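Long-range contacts in glycoside hydrolase YxiA (Bacillus licheniformis, PDB 3LV4), which probably hydrolyses glycosidic bonds in L-arabinan as a calcium-binding member of glycoside hydrolase family 43: residues A[355-360]-A[376-381]; A[425-430]-A[439-444]; A[61-66]-A[116-121]; A[91-96]-A[106-111]; A[188-193]-A[238-243]. All blocks are in the same frame, centred on the assembly; numbering follows the deposited sequence.

Contact 1: residues A[355-360]-A[376-381]; sequences GDYELV and IRLNQN. With CA (calcium ion), chain D.
G355 and Y357 pair with L378 and I376 through four backbone hydrogen bonds, making 355-360 and 376-381 the arms of an antiparallel beta hairpin; the bond from Y357 N to I376 O measures 2.8 Å. Between them D356 and R377 make a non-hydrogen-bonded pair, where D356 CA comes 3.3 Å from I376 O in a CA-H...O contact.

The charged interaction belongs to that middle pair. R377 NH1 reaches D356 OD1 at 3.2 Å in a salt bridge: the oxygen lies in the guanidinium plane, yet the nitrogen stands well above the carboxylate plane, the two planes being 70° apart. One guanidinium face rests over G355 CA.

Apolar contacts line the other side of the hairpin. L378 CD1 meets Y357 CE2 at 3.7 Å, and I376 CG2 meets L359 CD2 at 3.9 Å.

Metal binding uses E358, whose OE2 coordinates calcium while OE1 accepts a bond from water 1, itself a calcium ligand; N281 and E375 complete the protein ligands.

Both segments fall in the lipocalin-like C-terminal domain. Strand 355-363 also pairs with 437-442, and 371-378 with 383-386; a parallel pairing of 371-378 with 272-280 links them to the family 43 part.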
# COMPACT_ATOMS: atom_id res chain seq x y z
N GLY A 355 -1.12 -13.21 -28.78
CA GLY A 355 -1.84 -14.35 -28.24
C GLY A 355 -3.05 -14.04 -27.36
O GLY A 355 -3.43 -12.88 -27.19
N ASP A 356 -3.64 -15.10 -26.81
CA ASP A 356 -4.83 -14.97 -25.97
C ASP A 356 -4.43 -14.64 -24.54
O ASP A 356 -3.43 -15.14 -24.03
CB ASP A 356 -5.64 -16.27 -25.98
CG ASP A 356 -6.13 -16.64 -27.37
OD1 ASP A 356 -6.47 -15.75 -28.16
OD2 ASP A 356 -6.19 -17.85 -27.67
N TYR A 357 -5.22 -13.78 -23.89
CA TYR A 357 -4.96 -13.39 -22.50
C TYR A 357 -6.25 -13.40 -21.69
O TYR A 357 -7.33 -13.15 -22.23
CB TYR A 357 -4.40 -11.96 -22.43
CG TYR A 357 -2.97 -11.78 -22.90
CD1 TYR A 357 -1.94 -11.62 -21.98
CD2 TYR A 357 -2.66 -11.76 -24.26
CE1 TYR A 357 -0.62 -11.44 -22.40
CE2 TYR A 357 -1.36 -11.58 -24.69
CZ TYR A 357 -0.34 -11.43 -23.76
OH TYR A 357 0.96 -11.26 -24.18
N GLU A 358 -6.12 -13.64 -20.39
CA GLU A 358 -7.16 -13.29 -19.44
C GLU A 358 -6.95 -11.82 -19.10
O GLU A 358 -5.85 -11.42 -18.73
CB GLU A 358 -7.04 -14.13 -18.17
CG GLU A 358 -7.30 -15.59 -18.39
CD GLU A 358 -8.74 -15.87 -18.73
OE1 GLU A 358 -9.62 -15.04 -18.41
OE2 GLU A 358 -8.98 -16.94 -19.32
N LEU A 359 -8.01 -11.03 -19.23
CA LEU A 359 -7.95 -9.60 -18.95
C LEU A 359 -8.74 -9.26 -17.70
O LEU A 359 -9.91 -9.63 -17.59
CB LEU A 359 -8.55 -8.81 -20.12
CG LEU A 359 -8.66 -7.29 -19.95
CD1 LEU A 359 -7.29 -6.62 -19.96
CD2 LEU A 359 -9.55 -6.68 -21.03
N VAL A 360 -8.10 -8.55 -16.78
CA VAL A 360 -8.81 -7.99 -15.63
C VAL A 360 -8.83 -6.48 -15.77
O VAL A 360 -7.79 -5.86 -15.98
CB VAL A 360 -8.14 -8.34 -14.28
CG1 VAL A 360 -8.82 -7.59 -13.14
CG2 VAL A 360 -8.18 -9.85 -14.03
N ILE A 376 -9.33 -12.20 -24.06
CA ILE A 376 -9.11 -11.34 -25.20
C ILE A 376 -7.97 -11.92 -26.02
O ILE A 376 -7.29 -12.84 -25.56
CB ILE A 376 -8.73 -9.91 -24.76
CG1 ILE A 376 -7.40 -9.91 -23.99
CG2 ILE A 376 -9.84 -9.29 -23.91
CD1 ILE A 376 -6.80 -8.52 -23.79
N ARG A 377 -7.77 -11.39 -27.22
CA ARG A 377 -6.59 -11.75 -28.01
C ARG A 377 -5.86 -10.51 -28.48
O ARG A 377 -6.48 -9.58 -29.02
CB ARG A 377 -6.96 -12.62 -29.21
CG ARG A 377 -5.75 -12.98 -30.07
CD ARG A 377 -6.07 -14.02 -31.12
NE ARG A 377 -4.86 -14.40 -31.87
CZ ARG A 377 -4.00 -15.33 -31.47
NH1 ARG A 377 -4.20 -16.00 -30.34
NH2 ARG A 377 -2.93 -15.60 -32.21
N LEU A 378 -4.55 -10.47 -28.24
CA LEU A 378 -3.70 -9.48 -28.88
C LEU A 378 -3.30 -10.08 -30.21
O LEU A 378 -2.43 -10.96 -30.27
CB LEU A 378 -2.46 -9.20 -28.03
CG LEU A 378 -2.70 -8.66 -26.62
CD1 LEU A 378 -1.40 -8.16 -26.00
CD2 LEU A 378 -3.75 -7.56 -26.62
N ASN A 379 -3.96 -9.64 -31.28
CA ASN A 379 -3.70 -10.18 -32.62
C ASN A 379 -2.44 -9.61 -33.25
O ASN A 379 -2.01 -8.51 -32.92
CB ASN A 379 -4.90 -9.92 -33.54
CG ASN A 379 -6.16 -10.60 -33.06
OD1 ASN A 379 -6.42 -11.75 -33.43
ND2 ASN A 379 -6.94 -9.91 -32.24
N GLN A 380 -1.88 -10.37 -34.17
CA GLN A 380 -0.68 -9.96 -34.88
C GLN A 380 -0.88 -8.62 -35.60
O GLN A 380 0.07 -7.86 -35.77
CB GLN A 380 -0.27 -11.04 -35.88
CG GLN A 380 1.01 -10.72 -36.62
CD GLN A 380 1.49 -11.91 -37.42
OE1 GLN A 380 1.49 -13.04 -36.93
NE2 GLN A 380 1.92 -11.66 -38.65
N ASN A 381 -2.11 -8.34 -36.00
CA ASN A 381 -2.37 -7.13 -36.78
C ASN A 381 -2.57 -5.87 -35.92
O ASN A 381 -2.92 -4.81 -36.43
CB ASN A 381 -3.54 -7.33 -37.76
CG ASN A 381 -4.88 -7.49 -37.06
OD1 ASN A 381 -5.93 -7.64 -37.71
ND2 ASN A 381 -4.87 -7.46 -35.74
CA CA D . -10.84 -18.52 -19.48
O HOH W 1 -12.01 -16.46 -18.69
O HOH W 2 -13.58 -19.11 -19.68
O HOH W 3 -9.01 -20.45 -19.83

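Contact 2: residues A[425-430]-A[439-444]; sequences VMTFSA and WGSSLK
Strand 425-430 and strand 439-442 run antiparallel, their N-to-C directions at 172° and their axes 4.6 Å apart at closest approach, as the arms of a beta hairpin. F428 and G440 are a hydrogen-bonded pair, with G440 N to F428 O at 2.8 Å; T427-S441 and S429-W439 flank it as non-hydrogen-bonded pairs.

The F428 ring lies across the opposite strand. With CG placed between the backbone N and carbonyl carbon (chi1 64°), it folds back over G440, and G440 CA sits 3.7 Å from the F428 ring centroid in a CH-pi contact over the face, 16° off the normal.

Near the end of the pairing a side chain replaces a backbone acceptor: M426 N donates to S442 OG at 2.9 Å, while that hydroxyl donates to K444 O at 2.7 Å. Two bonds thus grip one buried oxygen. V425 CB packs against the same S442 OG at 3.5 Å.

Strand 407-418 pairs with the outer edge of 423-432, strand 355-363 with that of 437-442, so each arm of the hairpin has a further antiparallel neighbour.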
# COMPACT_ATOMS: atom_id res chain seq x y z
N VAL A 425 4.11 -17.56 -17.58
CA VAL A 425 3.18 -16.92 -18.50
C VAL A 425 3.68 -15.53 -18.86
O VAL A 425 4.54 -14.98 -18.18
CB VAL A 425 1.76 -16.80 -17.89
CG1 VAL A 425 1.15 -18.18 -17.69
CG2 VAL A 425 1.81 -16.02 -16.57
N MSE A 426 3.14 -14.96 -19.94
CA MSE A 426 3.43 -13.57 -20.28
C MSE A 426 2.35 -12.70 -19.67
O MSE A 426 1.17 -13.03 -19.72
CB MSE A 426 3.43 -13.38 -21.81
CG MSE A 426 3.65 -11.92 -22.24
SE MSE A 426 5.37 -11.20 -21.61
CE MSE A 426 6.55 -12.29 -22.74
N THR A 427 2.74 -11.57 -19.07
CA THR A 427 1.74 -10.67 -18.52
C THR A 427 1.93 -9.26 -19.07
O THR A 427 2.98 -8.94 -19.61
CB THR A 427 1.80 -10.62 -16.97
OG1 THR A 427 2.93 -9.84 -16.55
CG2 THR A 427 1.91 -12.04 -16.39
N PHE A 428 0.90 -8.44 -18.92
CA PHE A 428 1.07 -7.01 -19.07
C PHE A 428 0.24 -6.32 -18.00
O PHE A 428 -0.71 -6.89 -17.47
CB PHE A 428 0.69 -6.51 -20.48
CG PHE A 428 -0.75 -6.70 -20.85
CD1 PHE A 428 -1.71 -5.79 -20.43
CD2 PHE A 428 -1.15 -7.77 -21.65
CE1 PHE A 428 -3.05 -5.95 -20.78
CE2 PHE A 428 -2.48 -7.93 -22.01
CZ PHE A 428 -3.44 -7.02 -21.57
N SER A 429 0.63 -5.10 -17.66
CA SER A 429 -0.07 -4.33 -16.64
C SER A 429 0.02 -2.88 -17.08
O SER A 429 1.11 -2.39 -17.35
CB SER A 429 0.58 -4.51 -15.27
OG SER A 429 -0.10 -3.76 -14.28
N ALA A 430 -1.12 -2.20 -17.17
CA ALA A 430 -1.11 -0.86 -17.74
C ALA A 430 -2.12 0.07 -17.06
O ALA A 430 -3.03 -0.39 -16.36
CB ALA A 430 -1.37 -0.92 -19.25
N TRP A 439 -4.91 -5.60 -16.39
CA TRP A 439 -3.90 -6.65 -16.27
C TRP A 439 -4.20 -7.72 -17.29
O TRP A 439 -5.36 -8.09 -17.48
CB TRP A 439 -3.98 -7.34 -14.92
CG TRP A 439 -3.47 -6.58 -13.74
CD1 TRP A 439 -2.93 -5.32 -13.72
CD2 TRP A 439 -3.44 -7.05 -12.40
NE1 TRP A 439 -2.57 -4.98 -12.43
CE2 TRP A 439 -2.88 -6.03 -11.60
CE3 TRP A 439 -3.86 -8.23 -11.78
CZ2 TRP A 439 -2.71 -6.16 -10.23
CZ3 TRP A 439 -3.70 -8.36 -10.41
CH2 TRP A 439 -3.12 -7.34 -9.65
N GLY A 440 -3.16 -8.25 -17.91
CA GLY A 440 -3.32 -9.39 -18.80
C GLY A 440 -2.41 -10.51 -18.35
O GLY A 440 -1.28 -10.27 -17.91
N SER A 441 -2.91 -11.74 -18.44
CA SER A 441 -2.09 -12.92 -18.16
C SER A 441 -2.37 -13.94 -19.26
O SER A 441 -3.52 -14.29 -19.50
CB SER A 441 -2.41 -13.50 -16.78
OG SER A 441 -1.48 -14.50 -16.40
N SER A 442 -1.31 -14.40 -19.93
CA SER A 442 -1.49 -15.15 -21.17
C SER A 442 -2.06 -16.54 -20.96
O SER A 442 -1.79 -17.18 -19.93
CB SER A 442 -0.16 -15.26 -21.93
OG SER A 442 0.76 -16.07 -21.20
N LEU A 443 -2.85 -17.01 -21.92
CA LEU A 443 -3.28 -18.39 -21.92
C LEU A 443 -2.13 -19.32 -22.28
O LEU A 443 -2.06 -20.45 -21.79
CB LEU A 443 -4.44 -18.61 -22.88
CG LEU A 443 -5.85 -18.36 -22.33
CD1 LEU A 443 -5.98 -16.94 -21.83
CD2 LEU A 443 -6.89 -18.65 -23.40
N LYS A 444 -1.23 -18.85 -23.15
CA LYS A 444 -0.08 -19.67 -23.52
C LYS A 444 0.99 -19.64 -22.43
O LYS A 444 1.09 -18.67 -21.67
CB LYS A 444 0.53 -19.21 -24.85
CG LYS A 444 1.23 -17.86 -24.80
CD LYS A 444 1.77 -17.49 -26.18
CE LYS A 444 2.33 -16.08 -26.22
NZ LYS A 444 2.88 -15.75 -27.56

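Contact 3: residues A[61-66]-A[116-121]; sequences YEELKE and PYKNKG
E63, the last residue of the short helix 60-63, approaches N119 of strand 118-126 with their CA atoms 6.3 Å apart, a helix end set beside an outer strand. The strand is an outermost one of a four-stranded antiparallel sheet, consistent with a blade of the five-bladed beta-propeller of family 43.

The E63 carboxylate carries the junction. Its chain leaves the helix with CG anti to the backbone N (chi1 -169°) and then bends at chi2, which turns the carboxylate onto the strand. E63 OE2 accepts the backbone N-H of N119 through its anti lone pair, at 2.8 Å and 166°. E63 OE1 takes K118 NZ at 2.7 Å from the syn side, 22° out of the carboxylate plane, in a salt bridge; the second approach of this ammonium, to OE2, is weak. K118 curls back through bends at chi2 and chi3 to bring NZ there, crossing E63 at about a right angle. N59 also bonds OE1, so both carboxylate oxygens have more than one polar neighbour, which should limit the carboxylate's rotation.

Beside this charged group, L64 CD2 packs on N119 CB at 3.9 Å, and L64 also touches Y93 of the neighbouring hairpin. Farther along, one water bridges the segments, donating to E66 OE1 at 2.7 Å and to N119 OD1 at 2.8 Å.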
# COMPACT_ATOMS: atom_id res chain seq x y z
N TYR A 61 1.92 -5.14 27.58
CA TYR A 61 0.79 -4.52 28.28
C TYR A 61 1.24 -3.53 29.36
O TYR A 61 0.52 -2.58 29.67
CB TYR A 61 -0.20 -5.55 28.83
CG TYR A 61 -1.10 -6.12 27.76
CD1 TYR A 61 -1.90 -5.29 26.99
CD2 TYR A 61 -1.14 -7.49 27.50
CE1 TYR A 61 -2.73 -5.79 26.00
CE2 TYR A 61 -1.97 -8.01 26.51
CZ TYR A 61 -2.75 -7.15 25.76
OH TYR A 61 -3.57 -7.65 24.79
N GLU A 62 2.43 -3.75 29.91
CA GLU A 62 3.04 -2.81 30.84
C GLU A 62 3.76 -1.70 30.07
O GLU A 62 3.63 -0.52 30.39
CB GLU A 62 4.04 -3.53 31.74
CG GLU A 62 5.01 -2.60 32.49
CD GLU A 62 6.08 -3.36 33.27
OE1 GLU A 62 6.88 -4.12 32.66
OE2 GLU A 62 6.14 -3.19 34.52
N GLU A 63 4.51 -2.10 29.04
CA GLU A 63 5.37 -1.17 28.32
C GLU A 63 4.57 -0.04 27.69
O GLU A 63 4.97 1.12 27.75
CB GLU A 63 6.18 -1.90 27.25
CG GLU A 63 7.30 -1.07 26.63
CD GLU A 63 8.42 -0.73 27.63
OE1 GLU A 63 8.55 -1.43 28.65
OE2 GLU A 63 9.17 0.24 27.38
N LEU A 64 3.42 -0.39 27.12
CA LEU A 64 2.62 0.59 26.40
C LEU A 64 1.30 0.86 27.11
O LEU A 64 0.31 1.22 26.47
CB LEU A 64 2.35 0.11 24.97
CG LEU A 64 3.58 -0.29 24.15
CD1 LEU A 64 3.20 -0.59 22.69
CD2 LEU A 64 4.66 0.79 24.22
N LYS A 65 1.28 0.68 28.44
CA LYS A 65 0.03 0.78 29.18
C LYS A 65 -0.72 2.09 28.92
O LYS A 65 -1.95 2.08 28.84
CB LYS A 65 0.24 0.57 30.68
CG LYS A 65 1.06 1.65 31.35
CD LYS A 65 1.38 1.28 32.80
CE LYS A 65 2.36 2.27 33.43
NZ LYS A 65 2.76 1.85 34.80
N GLU A 66 0.00 3.20 28.78
CA GLU A 66 -0.67 4.49 28.61
C GLU A 66 -1.46 4.51 27.31
O GLU A 66 -2.52 5.14 27.23
CB GLU A 66 0.32 5.66 28.63
CG GLU A 66 0.87 6.01 30.00
CD GLU A 66 2.13 5.23 30.35
OE1 GLU A 66 2.65 4.49 29.48
OE2 GLU A 66 2.60 5.37 31.50
N PRO A 116 14.03 -6.29 22.07
CA PRO A 116 12.77 -5.66 22.47
C PRO A 116 12.73 -4.16 22.19
O PRO A 116 13.78 -3.50 22.20
CB PRO A 116 12.73 -5.91 23.99
CG PRO A 116 14.18 -5.91 24.39
CD PRO A 116 14.91 -6.56 23.23
N TYR A 117 11.54 -3.64 21.95
CA TYR A 117 11.36 -2.20 21.77
C TYR A 117 11.03 -1.56 23.10
O TYR A 117 10.26 -2.13 23.89
CB TYR A 117 10.27 -1.93 20.72
CG TYR A 117 10.76 -2.25 19.32
CD1 TYR A 117 10.83 -3.57 18.88
CD2 TYR A 117 11.19 -1.25 18.47
CE1 TYR A 117 11.30 -3.87 17.61
CE2 TYR A 117 11.65 -1.53 17.20
CZ TYR A 117 11.72 -2.84 16.78
OH TYR A 117 12.19 -3.13 15.52
N LYS A 118 11.64 -0.41 23.37
CA LYS A 118 11.41 0.33 24.61
C LYS A 118 10.69 1.65 24.37
O LYS A 118 11.10 2.45 23.53
CB LYS A 118 12.71 0.56 25.37
CG LYS A 118 13.28 -0.71 25.97
CD LYS A 118 12.35 -1.31 27.04
CE LYS A 118 12.12 -0.35 28.20
NZ LYS A 118 11.18 -0.90 29.21
N ASN A 119 9.62 1.85 25.11
CA ASN A 119 8.75 3.00 24.95
C ASN A 119 9.48 4.31 25.25
O ASN A 119 10.16 4.43 26.27
CB ASN A 119 7.53 2.83 25.87
CG ASN A 119 6.55 3.98 25.77
OD1 ASN A 119 5.93 4.39 26.76
ND2 ASN A 119 6.39 4.51 24.57
N LYS A 120 9.34 5.28 24.35
CA LYS A 120 9.88 6.62 24.58
C LYS A 120 8.76 7.62 24.83
O LYS A 120 9.01 8.78 25.18
CB LYS A 120 10.74 7.08 23.39
CG LYS A 120 12.00 6.25 23.17
CD LYS A 120 12.89 6.87 22.11
CE LYS A 120 13.29 8.30 22.45
NZ LYS A 120 14.10 8.95 21.37
N GLY A 121 7.52 7.18 24.61
CA GLY A 121 6.37 8.01 24.92
C GLY A 121 5.38 8.25 23.78
O GLY A 121 5.73 8.15 22.60
O HOH W 4 3.58 5.88 27.32

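Contact 4: residues A[91-96]-A[106-111]; sequences MYYNAC and GLAVAD
The Y93 ring lies over the backbone of G106: G106 CA is 3.8 Å from the ring centroid and 22° off its normal, a CH-pi contact, with G106 C over the same face. At the edge of this ring, near its plane, comes A108 N, while A108 CB touches Y93 CD2 at 4.0 Å. A chi1 of 66° swings the Y93 ring across onto the partner strand. From the other side of the sheet the Y92 ring receives L107 CD1 over one face, 3.9 Å from the centroid and 17° off the normal; these two side chains run side by side in the same direction.

Strands 89-96 and 103-110 form a beta hairpin, the two central strands of a four-stranded antiparallel sheet consistent with one blade of the family 43 beta-propeller. M91-A108 and Y93-G106 are hydrogen-bonded pairs, and Y92-L107 between them is not. M91 N gives A108 O a bond of 2.7 Å. In the intervening pair, Y92 CA sets a CA-H...O contact on G106 O at 3.4 Å.

The Y92 hydroxyl is hydrogen-bonded to G180 O, and F123 of strand 118-126 touches both Y92 and L107. Y93 packs against T67 of helix 65-71.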
# COMPACT_ATOMS: atom_id res chain seq x y z
N MSE A 91 10.12 2.22 16.25
CA MSE A 91 8.76 1.77 15.99
C MSE A 91 7.75 2.84 16.35
O MSE A 91 7.67 3.30 17.48
CB MSE A 91 8.45 0.50 16.78
CG MSE A 91 7.00 0.02 16.60
SE MSE A 91 6.56 -1.53 17.73
CE MSE A 91 7.72 -2.85 16.85
N TYR A 92 6.97 3.24 15.35
CA TYR A 92 5.87 4.14 15.56
C TYR A 92 4.62 3.29 15.76
O TYR A 92 4.08 2.73 14.80
CB TYR A 92 5.77 5.11 14.38
CG TYR A 92 7.01 5.99 14.35
CD1 TYR A 92 7.00 7.25 14.96
CD2 TYR A 92 8.20 5.54 13.78
CE1 TYR A 92 8.14 8.05 14.96
CE2 TYR A 92 9.34 6.33 13.79
CZ TYR A 92 9.30 7.59 14.38
OH TYR A 92 10.43 8.38 14.40
N TYR A 93 4.21 3.16 17.01
CA TYR A 93 3.12 2.27 17.38
C TYR A 93 1.86 3.08 17.67
O TYR A 93 1.94 4.28 17.97
CB TYR A 93 3.50 1.43 18.60
CG TYR A 93 3.68 2.25 19.85
CD1 TYR A 93 2.57 2.70 20.57
CD2 TYR A 93 4.94 2.60 20.31
CE1 TYR A 93 2.72 3.47 21.71
CE2 TYR A 93 5.10 3.36 21.46
CZ TYR A 93 3.99 3.80 22.15
OH TYR A 93 4.14 4.56 23.29
N ASN A 94 0.71 2.42 17.60
CA ASN A 94 -0.55 3.10 17.84
C ASN A 94 -1.66 2.13 18.20
O ASN A 94 -1.62 0.95 17.83
CB ASN A 94 -0.94 3.94 16.61
CG ASN A 94 -0.94 3.13 15.33
OD1 ASN A 94 0.07 3.01 14.63
ND2 ASN A 94 -2.08 2.56 15.01
N ALA A 95 -2.64 2.61 18.95
CA ALA A 95 -3.82 1.82 19.26
C ALA A 95 -5.04 2.70 19.06
O ALA A 95 -4.96 3.93 19.17
CB ALA A 95 -3.77 1.31 20.69
N CYS A 96 -6.17 2.07 18.74
CA CYS A 96 -7.41 2.79 18.50
C CYS A 96 -8.59 2.00 19.07
O CYS A 96 -8.64 0.78 18.95
CB CYS A 96 -7.60 2.99 16.99
SG CYS A 96 -9.19 3.74 16.54
N GLY A 106 2.64 6.58 19.47
CA GLY A 106 3.86 6.76 20.24
C GLY A 106 5.08 6.18 19.56
O GLY A 106 4.99 5.61 18.47
N LEU A 107 6.23 6.32 20.23
CA LEU A 107 7.51 5.87 19.71
C LEU A 107 8.17 4.90 20.68
O LEU A 107 8.19 5.16 21.88
CB LEU A 107 8.43 7.08 19.49
CG LEU A 107 9.88 6.78 19.11
CD1 LEU A 107 9.94 6.09 17.72
CD2 LEU A 107 10.72 8.06 19.14
N ALA A 108 8.67 3.78 20.16
CA ALA A 108 9.48 2.86 20.94
C ALA A 108 10.73 2.55 20.13
O ALA A 108 10.69 2.59 18.91
CB ALA A 108 8.71 1.58 21.26
N VAL A 109 11.85 2.28 20.81
CA VAL A 109 13.13 2.09 20.12
C VAL A 109 13.78 0.78 20.55
O VAL A 109 13.75 0.44 21.73
CB VAL A 109 14.08 3.26 20.41
CG1 VAL A 109 15.43 3.05 19.71
CG2 VAL A 109 13.45 4.55 19.94
N ALA A 110 14.34 0.05 19.58
CA ALA A 110 15.09 -1.18 19.86
C ALA A 110 16.52 -1.10 19.31
O ALA A 110 16.77 -0.41 18.32
CB ALA A 110 14.39 -2.38 19.25
N ASP A 111 17.45 -1.81 19.96
CA ASP A 111 18.81 -1.92 19.45
C ASP A 111 18.84 -2.91 18.29
O ASP A 111 19.58 -2.74 17.32
CB ASP A 111 19.77 -2.41 20.54
CG ASP A 111 19.94 -1.41 21.66
OD1 ASP A 111 19.83 -0.19 21.41
OD2 ASP A 111 20.20 -1.85 22.80

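Contact 5: residues A[188-193]-A[238-243]; sequences YGKKLI and NPDGPY
D240 O receives the K190 ammonium: K190 NZ donates to it at 3.2 Å, tilted 30° from the carbonyl plane, in the one direct hydrogen bond between 188-193 and 238-243. D240 belongs to a type I beta turn from N238 to G241, closed by G241 N bonding N238 O, and the contact sets this turn against strand 190-193. That strand is an outermost strand of a four-stranded antiparallel sheet, consistent with a blade of the family 43 beta-propeller, whereas the turn follows strand 230-236 of another sheet; the packing therefore joins two separate parts of the propeller.

A chi1 of 170° and the trans torsions that follow carry K190 straight out to the turn, so CD and CE also run alongside D240 O. The D240 carboxylate is near the ammonium but not bridged to it, D240 OD2 standing 4.3 Å from K190 NZ; its charge may still favour the lysine electrostatically.

L192 divides its two methyls between the turn carbonyl and Y243. L192 CD2 comes to D240 O at 3.5 Å, and L192 CD1 meets Y243 CE1 at 3.9 Å, the two side chains crossing at a slant. The Y243 ring is held at its far end, where Y243 OH donates to P239 O at 2.7 Å from above the carbonyl plane. A water joins the backbones, donating to L192 O at 2.8 Å and accepting from Y243 N at 3.0 Å.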
# COMPACT_ATOMS: atom_id res chain seq x y z
N TYR A 188 -1.05 18.75 14.13
CA TYR A 188 -1.18 17.46 13.45
C TYR A 188 -0.40 17.42 12.13
O TYR A 188 -0.36 16.38 11.46
CB TYR A 188 -2.65 17.10 13.20
CG TYR A 188 -3.38 16.74 14.48
CD1 TYR A 188 -3.07 15.56 15.16
CD2 TYR A 188 -4.37 17.56 15.00
CE1 TYR A 188 -3.73 15.22 16.33
CE2 TYR A 188 -5.03 17.23 16.17
CZ TYR A 188 -4.70 16.05 16.83
OH TYR A 188 -5.34 15.71 18.00
N GLY A 189 0.21 18.54 11.77
CA GLY A 189 0.96 18.63 10.52
C GLY A 189 0.14 19.10 9.34
O GLY A 189 -0.89 19.76 9.51
N LYS A 190 0.60 18.77 8.14
CA LYS A 190 0.00 19.28 6.91
C LYS A 190 -0.84 18.19 6.25
O LYS A 190 -0.39 17.05 6.11
CB LYS A 190 1.11 19.73 5.95
CG LYS A 190 0.64 20.05 4.54
CD LYS A 190 1.82 20.27 3.58
CE LYS A 190 1.34 20.94 2.30
NZ LYS A 190 2.44 21.15 1.31
N LYS A 191 -2.07 18.53 5.86
CA LYS A 191 -2.94 17.55 5.22
C LYS A 191 -2.51 17.31 3.76
O LYS A 191 -2.15 18.25 3.06
CB LYS A 191 -4.41 17.99 5.28
CG LYS A 191 -5.38 16.92 4.78
CD LYS A 191 -6.83 17.21 5.13
CE LYS A 191 -7.42 18.31 4.26
NZ LYS A 191 -8.90 18.46 4.44
N LEU A 192 -2.54 16.04 3.35
CA LEU A 192 -2.25 15.65 1.97
C LEU A 192 -3.51 15.27 1.18
O LEU A 192 -3.56 15.43 -0.05
CB LEU A 192 -1.27 14.47 1.95
CG LEU A 192 0.10 14.72 2.58
CD1 LEU A 192 0.99 13.49 2.41
CD2 LEU A 192 0.76 15.97 1.98
N ILE A 193 -4.51 14.77 1.90
CA ILE A 193 -5.76 14.30 1.29
C ILE A 193 -6.77 13.98 2.39
O ILE A 193 -6.39 13.68 3.52
CB ILE A 193 -5.52 13.05 0.40
CG1 ILE A 193 -6.81 12.59 -0.28
CG2 ILE A 193 -4.91 11.91 1.20
CD1 ILE A 193 -6.59 11.53 -1.34
N ASN A 238 7.74 16.62 -4.45
CA ASN A 238 8.12 16.85 -3.04
C ASN A 238 7.56 15.78 -2.12
O ASN A 238 6.46 15.29 -2.34
CB ASN A 238 7.61 18.20 -2.56
CG ASN A 238 7.88 19.31 -3.55
OD1 ASN A 238 6.96 20.02 -3.98
ND2 ASN A 238 9.13 19.47 -3.93
N PRO A 239 8.30 15.44 -1.06
CA PRO A 239 7.81 14.43 -0.11
C PRO A 239 6.51 14.86 0.55
O PRO A 239 5.65 14.02 0.83
CB PRO A 239 8.94 14.35 0.94
CG PRO A 239 9.68 15.65 0.81
CD PRO A 239 9.62 15.97 -0.67
N ASP A 240 6.35 16.16 0.78
CA ASP A 240 5.16 16.67 1.46
C ASP A 240 4.13 17.28 0.51
O ASP A 240 3.31 18.11 0.91
CB ASP A 240 5.56 17.68 2.55
CG ASP A 240 6.31 18.88 1.99
OD1 ASP A 240 6.93 18.75 0.91
OD2 ASP A 240 6.29 19.94 2.65
N GLY A 241 4.15 16.85 -0.75
CA GLY A 241 3.16 17.29 -1.72
C GLY A 241 3.43 18.67 -2.30
O GLY A 241 4.50 19.24 -2.10
N PRO A 242 2.45 19.22 -3.03
CA PRO A 242 1.11 18.66 -3.27
C PRO A 242 1.13 17.42 -4.15
O PRO A 242 1.92 17.34 -5.11
CB PRO A 242 0.38 19.80 -3.99
CG PRO A 242 1.48 20.60 -4.63
CD PRO A 242 2.63 20.53 -3.68
N TYR A 243 0.26 16.47 -3.83
CA TYR A 243 0.13 15.23 -4.58
C TYR A 243 -1.00 15.32 -5.59
O TYR A 243 -2.05 15.93 -5.33
CB TYR A 243 -0.08 14.04 -3.63
CG TYR A 243 1.20 13.60 -2.96
CD1 TYR A 243 1.57 14.11 -1.71
CD2 TYR A 243 2.05 12.70 -3.59
CE1 TYR A 243 2.76 13.72 -1.11
CE2 TYR A 243 3.23 12.29 -3.00
CZ TYR A 243 3.58 12.81 -1.76
OH TYR A 243 4.76 12.40 -1.20
O HOH W 5 -1.51 16.73 -1.40

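The five contacts fall into two regions: 3, 4 and 5 probably belong to the family 43 propeller, 1 and 2 to the lipocalin-like C-terminal domain packed beside it at a calcium site. The centres of contacts 1 and 3 are about 55 Å apart. Along the chain, contact 4 comes between the two segments of contact 3, followed by 5, 1 and 2. Contacts 3 and 4, about 8 Å apart between centres, share one antiparallel sheet, strand 118-126 pairing with 103-110. The centre of contact 5 is about 22 Å from that of contact 4; it sets strand 190-193 of another sheet against a loop. Contacts 1 and 2, centres about 9 Å apart, meet where strand 355-363 pairs with 437-442.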